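Local coordinates for protein putative thioesterase II (Thermobifida fusca, PDB 3BBJ) that probably hydrolyses the thioester bond of acyl-CoA or related acyl thioesters, as a double-hotdog enzyme of the acyl-CoA thioesterase family, at residues A[198-203]-A[264-269]; A[46-51]-A[90-95]. All blocks are in the same frame, centred on the assembly; numbering follows the deposited sequence.

Contact 1 of 2, residues A[198-203]-A[264-269]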
loop_
_atom_site.group_PDB
_atom_site.type_symbol
_atom_site.label_atom_id
_atom_site.label_comp_id
_atom_site.label_asym_id
_atom_site.label_seq_id
_atom_site.Cartn_x
_atom_site.Cartn_y
_atom_site.Cartn_z
ATOM N N ALA A 198 -14.454 6.254 1.993
ATOM C CA ALA A 198 -14.879 5.020 2.668
ATOM C C ALA A 198 -13.729 4.286 3.338
ATOM O O ALA A 198 -13.843 3.873 4.478
ATOM C CB ALA A 198 -15.585 4.108 1.681
ATOM N N VAL A 199 -12.602 4.156 2.653
ATOM C CA VAL A 199 -11.458 3.416 3.184
ATOM C C VAL A 199 -10.890 4.053 4.463
ATOM O O VAL A 199 -10.164 3.393 5.209
ATOM C CB VAL A 199 -10.299 3.286 2.132
ATOM C CG1 VAL A 199 -10.792 2.740 0.821
ATOM C CG2 VAL A 199 -9.645 4.609 1.875
ATOM N N ASP A 200 -11.181 5.339 4.670
ATOM C CA ASP A 200 -10.734 6.095 5.847
ATOM C C ASP A 200 -11.912 6.635 6.649
ATOM O O ASP A 200 -11.756 7.593 7.400
ATOM C CB ASP A 200 -9.853 7.294 5.436
ATOM C CG ASP A 200 -9.076 7.890 6.619
ATOM O OD1 ASP A 200 -8.614 7.129 7.501
ATOM O OD2 ASP A 200 -8.901 9.116 6.660
ATOM N N ALA A 201 -13.081 6.022 6.515
ATOM C CA ALA A 201 -14.270 6.533 7.205
ATOM C C ALA A 201 -14.640 5.742 8.465
ATOM O O ALA A 201 -15.738 5.947 9.017
ATOM C CB ALA A 201 -15.467 6.577 6.231
ATOM N N LEU A 202 -13.738 4.866 8.927
ATOM C CA LEU A 202 -14.037 4.004 10.085
ATOM C C LEU A 202 -13.203 4.356 11.319
ATOM O O LEU A 202 -12.203 5.074 11.212
ATOM C CB LEU A 202 -13.773 2.545 9.728
ATOM C CG LEU A 202 -14.188 2.015 8.360
ATOM C CD1 LEU A 202 -13.354 0.757 8.056
ATOM C CD2 LEU A 202 -15.714 1.749 8.309
ATOM N N PRO A 203 -13.609 3.850 12.506
ATOM C CA PRO A 203 -12.822 4.130 13.717
ATOM C C PRO A 203 -11.414 3.602 13.547
ATOM O O PRO A 203 -11.233 2.494 13.029
ATOM C CB PRO A 203 -13.552 3.350 14.817
ATOM C CG PRO A 203 -14.899 3.107 14.314
ATOM C CD PRO A 203 -14.810 3.044 12.813
ATOM N N SER A 264 -7.307 -1.630 1.066
ATOM C CA SER A 264 -6.609 -0.464 1.559
ATOM C C SER A 264 -5.722 -0.866 2.722
ATOM O O SER A 264 -6.087 -1.694 3.537
ATOM C CB SER A 264 -7.637 0.580 2.039
ATOM O OG SER A 264 -7.040 1.823 2.402
ATOM N N ARG A 265 -4.530 -0.314 2.761
ATOM C CA ARG A 265 -3.686 -0.440 3.929
ATOM C C ARG A 265 -3.113 0.968 4.203
ATOM O O ARG A 265 -2.598 1.613 3.284
ATOM C CB ARG A 265 -2.581 -1.524 3.752
ATOM C CG ARG A 265 -1.696 -1.664 5.059
ATOM C CD ARG A 265 -0.591 -2.771 5.117
ATOM N NE ARG A 265 -1.044 -4.143 4.803
ATOM C CZ ARG A 265 -0.440 -4.974 3.941
ATOM N NH1 ARG A 265 0.679 -4.612 3.307
ATOM N NH2 ARG A 265 -0.946 -6.189 3.715
ATOM N N GLN A 266 -3.284 1.474 5.423
ATOM C CA GLN A 266 -2.566 2.707 5.828
ATOM C C GLN A 266 -1.594 2.405 6.977
ATOM O O GLN A 266 -1.777 1.413 7.717
ATOM C CB GLN A 266 -3.480 3.903 6.184
ATOM C CG GLN A 266 -4.378 3.765 7.398
ATOM C CD GLN A 266 -4.952 5.108 7.877
ATOM O OE1 GLN A 266 -4.269 5.887 8.538
ATOM N NE2 GLN A 266 -6.230 5.359 7.575
ATOM N N LEU A 267 -0.560 3.246 7.080
ATOM C CA LEU A 267 0.407 3.206 8.184
ATOM C C LEU A 267 0.403 4.558 8.892
ATOM O O LEU A 267 0.477 5.616 8.257
ATOM C CB LEU A 267 1.831 2.903 7.684
ATOM C CG LEU A 267 2.829 2.487 8.770
ATOM C CD1 LEU A 267 2.543 1.023 9.223
ATOM C CD2 LEU A 267 4.286 2.639 8.339
ATOM N N ALA A 268 0.327 4.530 10.215
ATOM C CA ALA A 268 0.294 5.769 10.998
ATOM C C ALA A 268 1.027 5.576 12.319
ATOM O O ALA A 268 1.130 4.449 12.832
ATOM C CB ALA A 268 -1.140 6.220 11.238
ATOM N N ARG A 269 1.570 6.680 12.844
ATOM C CA ARG A 269 2.207 6.657 14.141
ATOM C C ARG A 269 1.482 7.519 15.166
ATOM O O ARG A 269 1.351 8.752 15.013
ATOM C CB ARG A 269 3.653 7.098 14.106
ATOM C CG ARG A 269 4.367 6.619 15.385
ATOM C CD ARG A 269 5.737 7.189 15.549
ATOM N NE ARG A 269 6.423 6.490 16.634
ATOM C CZ ARG A 269 7.378 7.011 17.405
ATOM N NH1 ARG A 269 7.766 8.279 17.267
ATOM N NH2 ARG A 269 7.923 6.260 18.354
HETATM O O HOH W 1 -7.895 3.131 6.722
#
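Ser264, at the start of the 264-269 strand segment, meets Val199: its OG lies 3.6 Å from Val199 CB, and its own CB is 4.0 Å from Val199 CG1. Val199 and Asp200 are the two central residues of a type I beta turn that follows helix 191-198, and Leu220 of strand 217-224 packs on both Val199 and Ser264. Two residues on, the same face of the strand presents Gln266. Its CG sits between the backbone N and the carbonyl carbon (chi1 65°), and the chain then runs extended to the turn. Gln266 NE2 donates to Asp200 OD1 at 3.0 Å, a bent bond with an angle of 133° at the hydrogen. The oxygen lies in the amide plane, whereas the amide nitrogen comes from above the carboxylate plane. A water takes a second bond from NE2 and donates to Val199 O at 2.7 Å. Thr217 OG1 holds OE1, while Asp200 OD2 receives Gly39 N at the start of helix 38-51. With both amide atoms engaged, the Gln266 head is probably fixed in rotation, and its grouping with Asp200, Thr217 and the water on NE2 is consistent with the Asp-Gln-Thr site that positions the hydrolytic water in thioesterase II relatives.

Contact 2 of 2, residues A[46-51]-A[90-95]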
loop_
_atom_site.group_PDB
_atom_site.type_symbol
_atom_site.label_atom_id
_atom_site.label_comp_id
_atom_site.label_asym_id
_atom_site.label_seq_id
_atom_site.Cartn_x
_atom_site.Cartn_y
_atom_site.Cartn_z
ATOM N N GLN A 46 -8.468 12.549 -5.897
ATOM C CA GLN A 46 -8.838 11.558 -6.903
ATOM C C GLN A 46 -9.508 12.233 -8.081
ATOM O O GLN A 46 -9.244 11.861 -9.231
ATOM C CB GLN A 46 -9.751 10.460 -6.326
ATOM C CG GLN A 46 -10.200 9.413 -7.369
ATOM C CD GLN A 46 -10.965 8.242 -6.757
ATOM O OE1 GLN A 46 -10.417 7.471 -5.977
ATOM N NE2 GLN A 46 -12.239 8.092 -7.141
ATOM N N ARG A 47 -10.395 13.194 -7.787
ATOM C CA ARG A 47 -11.139 13.917 -8.825
ATOM C C ARG A 47 -10.226 14.674 -9.769
ATOM O O ARG A 47 -10.435 14.682 -10.980
ATOM C CB ARG A 47 -12.138 14.910 -8.206
ATOM C CG ARG A 47 -13.413 14.261 -7.748
ATOM C CD ARG A 47 -14.586 15.228 -7.702
ATOM N NE ARG A 47 -15.839 14.504 -7.906
ATOM C CZ ARG A 47 -16.522 13.858 -6.963
ATOM N NH1 ARG A 47 -16.102 13.825 -5.707
ATOM N NH2 ARG A 47 -17.646 13.223 -7.285
ATOM N N SER A 48 -9.224 15.328 -9.195
ATOM C CA SER A 48 -8.256 16.063 -9.971
ATOM C C SER A 48 -7.510 15.150 -10.929
ATOM O O SER A 48 -7.233 15.523 -12.067
ATOM C CB SER A 48 -7.252 16.749 -9.040
ATOM O OG SER A 48 -6.550 15.811 -8.239
ATOM N N ALA A 49 -7.189 13.952 -10.463
ATOM C CA ALA A 49 -6.383 13.024 -11.240
ATOM C C ALA A 49 -7.136 12.451 -12.422
ATOM O O ALA A 49 -6.586 12.327 -13.514
ATOM C CB ALA A 49 -5.859 11.915 -10.356
ATOM N N LEU A 50 -8.387 12.079 -12.208
ATOM C CA LEU A 50 -9.195 11.507 -13.284
ATOM C C LEU A 50 -9.606 12.565 -14.310
ATOM O O LEU A 50 -9.898 12.234 -15.454
ATOM C CB LEU A 50 -10.446 10.829 -12.712
ATOM C CG LEU A 50 -10.215 9.659 -11.757
ATOM C CD1 LEU A 50 -11.527 9.261 -11.089
ATOM C CD2 LEU A 50 -9.616 8.513 -12.513
ATOM N N ALA A 51 -9.658 13.829 -13.887
ATOM C CA ALA A 51 -9.926 14.934 -14.805
ATOM C C ALA A 51 -8.773 15.062 -15.801
ATOM O O ALA A 51 -8.974 15.457 -16.957
ATOM C CB ALA A 51 -10.125 16.240 -14.047
ATOM N N VAL A 90 -1.043 9.703 -12.794
ATOM C CA VAL A 90 -1.129 11.124 -12.464
ATOM C C VAL A 90 -0.702 11.412 -11.009
ATOM O O VAL A 90 -1.118 10.742 -10.063
ATOM C CB VAL A 90 -2.601 11.676 -12.697
ATOM C CG1 VAL A 90 -2.680 13.223 -12.524
ATOM C CG2 VAL A 90 -3.128 11.265 -14.080
ATOM N N GLN A 91 0.155 12.412 -10.854
ATOM C CA GLN A 91 0.554 12.924 -9.549
ATOM C C GLN A 91 -0.292 14.168 -9.257
ATOM O O GLN A 91 -0.484 15.042 -10.126
ATOM C CB GLN A 91 2.036 13.257 -9.566
ATOM C CG GLN A 91 2.642 13.814 -8.309
ATOM C CD GLN A 91 4.159 13.946 -8.453
ATOM O OE1 GLN A 91 4.696 15.055 -8.551
ATOM N NE2 GLN A 91 4.848 12.808 -8.532
ATOM N N THR A 92 -0.821 14.221 -8.041
ATOM C CA THR A 92 -1.703 15.300 -7.630
ATOM C C THR A 92 -1.330 15.687 -6.199
ATOM O O THR A 92 -1.173 14.815 -5.321
ATOM C CB THR A 92 -3.187 14.872 -7.749
ATOM O OG1 THR A 92 -4.047 15.921 -7.282
ATOM C CG2 THR A 92 -3.463 13.580 -6.963
ATOM N N THR A 93 -1.134 16.990 -5.987
ATOM C CA THR A 93 -0.717 17.513 -4.689
ATOM C C THR A 93 -1.663 18.630 -4.210
ATOM O O THR A 93 -2.031 19.537 -4.979
ATOM C CB THR A 93 0.720 18.041 -4.767
ATOM O OG1 THR A 93 1.560 17.057 -5.390
ATOM C CG2 THR A 93 1.266 18.397 -3.367
ATOM N N LEU A 94 -2.041 18.555 -2.928
ATOM C CA LEU A 94 -2.941 19.535 -2.318
ATOM C C LEU A 94 -2.160 20.552 -1.503
ATOM O O LEU A 94 -1.318 20.179 -0.681
ATOM C CB LEU A 94 -3.953 18.847 -1.415
ATOM C CG LEU A 94 -4.976 19.728 -0.713
ATOM C CD1 LEU A 94 -5.854 20.447 -1.743
ATOM C CD2 LEU A 94 -5.826 18.872 0.238
ATOM N N PHE A 95 -2.470 21.833 -1.745
ATOM C CA PHE A 95 -1.845 22.955 -1.051
ATOM C C PHE A 95 -2.875 23.776 -0.301
ATOM O O PHE A 95 -4.020 23.903 -0.724
ATOM C CB PHE A 95 -1.163 23.874 -2.041
ATOM C CG PHE A 95 -0.052 23.238 -2.789
ATOM C CD1 PHE A 95 -0.311 22.461 -3.907
ATOM C CD2 PHE A 95 1.259 23.443 -2.406
ATOM C CE1 PHE A 95 0.739 21.871 -4.618
ATOM C CE2 PHE A 95 2.318 22.856 -3.123
ATOM C CZ PHE A 95 2.054 22.071 -4.225
#
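Thr92 meets Ser48 where the long central helix of the N-terminal hotdog domain, 38-51, lies against the concave side of its antiparallel sheet. The short axes of 46-51 and 90-95 pass 8.2 Å apart and run roughly antiparallel, at 142°. Alternate strand residues, Val90 and Thr92, direct their side chains at the helix, as expected for a hotdog sheet wrapped around its helix. Following Thr92 outward, CB lies 3.5 Å from Ser48 OG. There the side chain forks. Thr92 CG2 lies 4.0 Å from Ser48 OG and, more loosely, 4.5 Å from Ala49 CB. OG1, turned anti to the backbone N by a chi1 of 177°, reaches Ser48 OG and donates its proton in a short bond. Ser48 OG in turn bonds to Leu45 O one turn back in the helix, so the two hydroxyls form a short hydrogen-bonded chain that ends on a main-chain carbonyl. Leu45 and Ile76 also pack on Thr92, so this polar pair sits within an otherwise apolar layer. A valine here would probably leave Ser48 OG without its donor from the strand and a methyl pressed against that oxygen. Further along the helix, Ala49 fits against Val90: the alanine is small enough for the strand to come near, with the two CA atoms 5.7 Å apart. Val90 spreads its two methyls along Ala49, CG1 lying 3.9 Å from Ala49 CA and CG2 3.7 Å from Ala49 O.

How the contacts relate
Both contacts are largely buried, but they occupy different halves of the double hotdog: contact 2 the N-terminal one, contact 1 the C-terminal one. Their centres are about 19 Å apart and their nearest atoms about 8 Å. Contact 1 lies nearer the middle of the chain, about 7 Å from its centre against about 15 Å for contact 2. It joins a turn to a strand through a carboxylate, an amide, a water and the packing of a valine on a serine, whereas contact 2 packs a helix on a strand with small apolar groups and one hydroxyl pair. The strands differ, but helix 38-51, whose far end carries contact 2, bonds through Gly39 to Asp200 of contact 1.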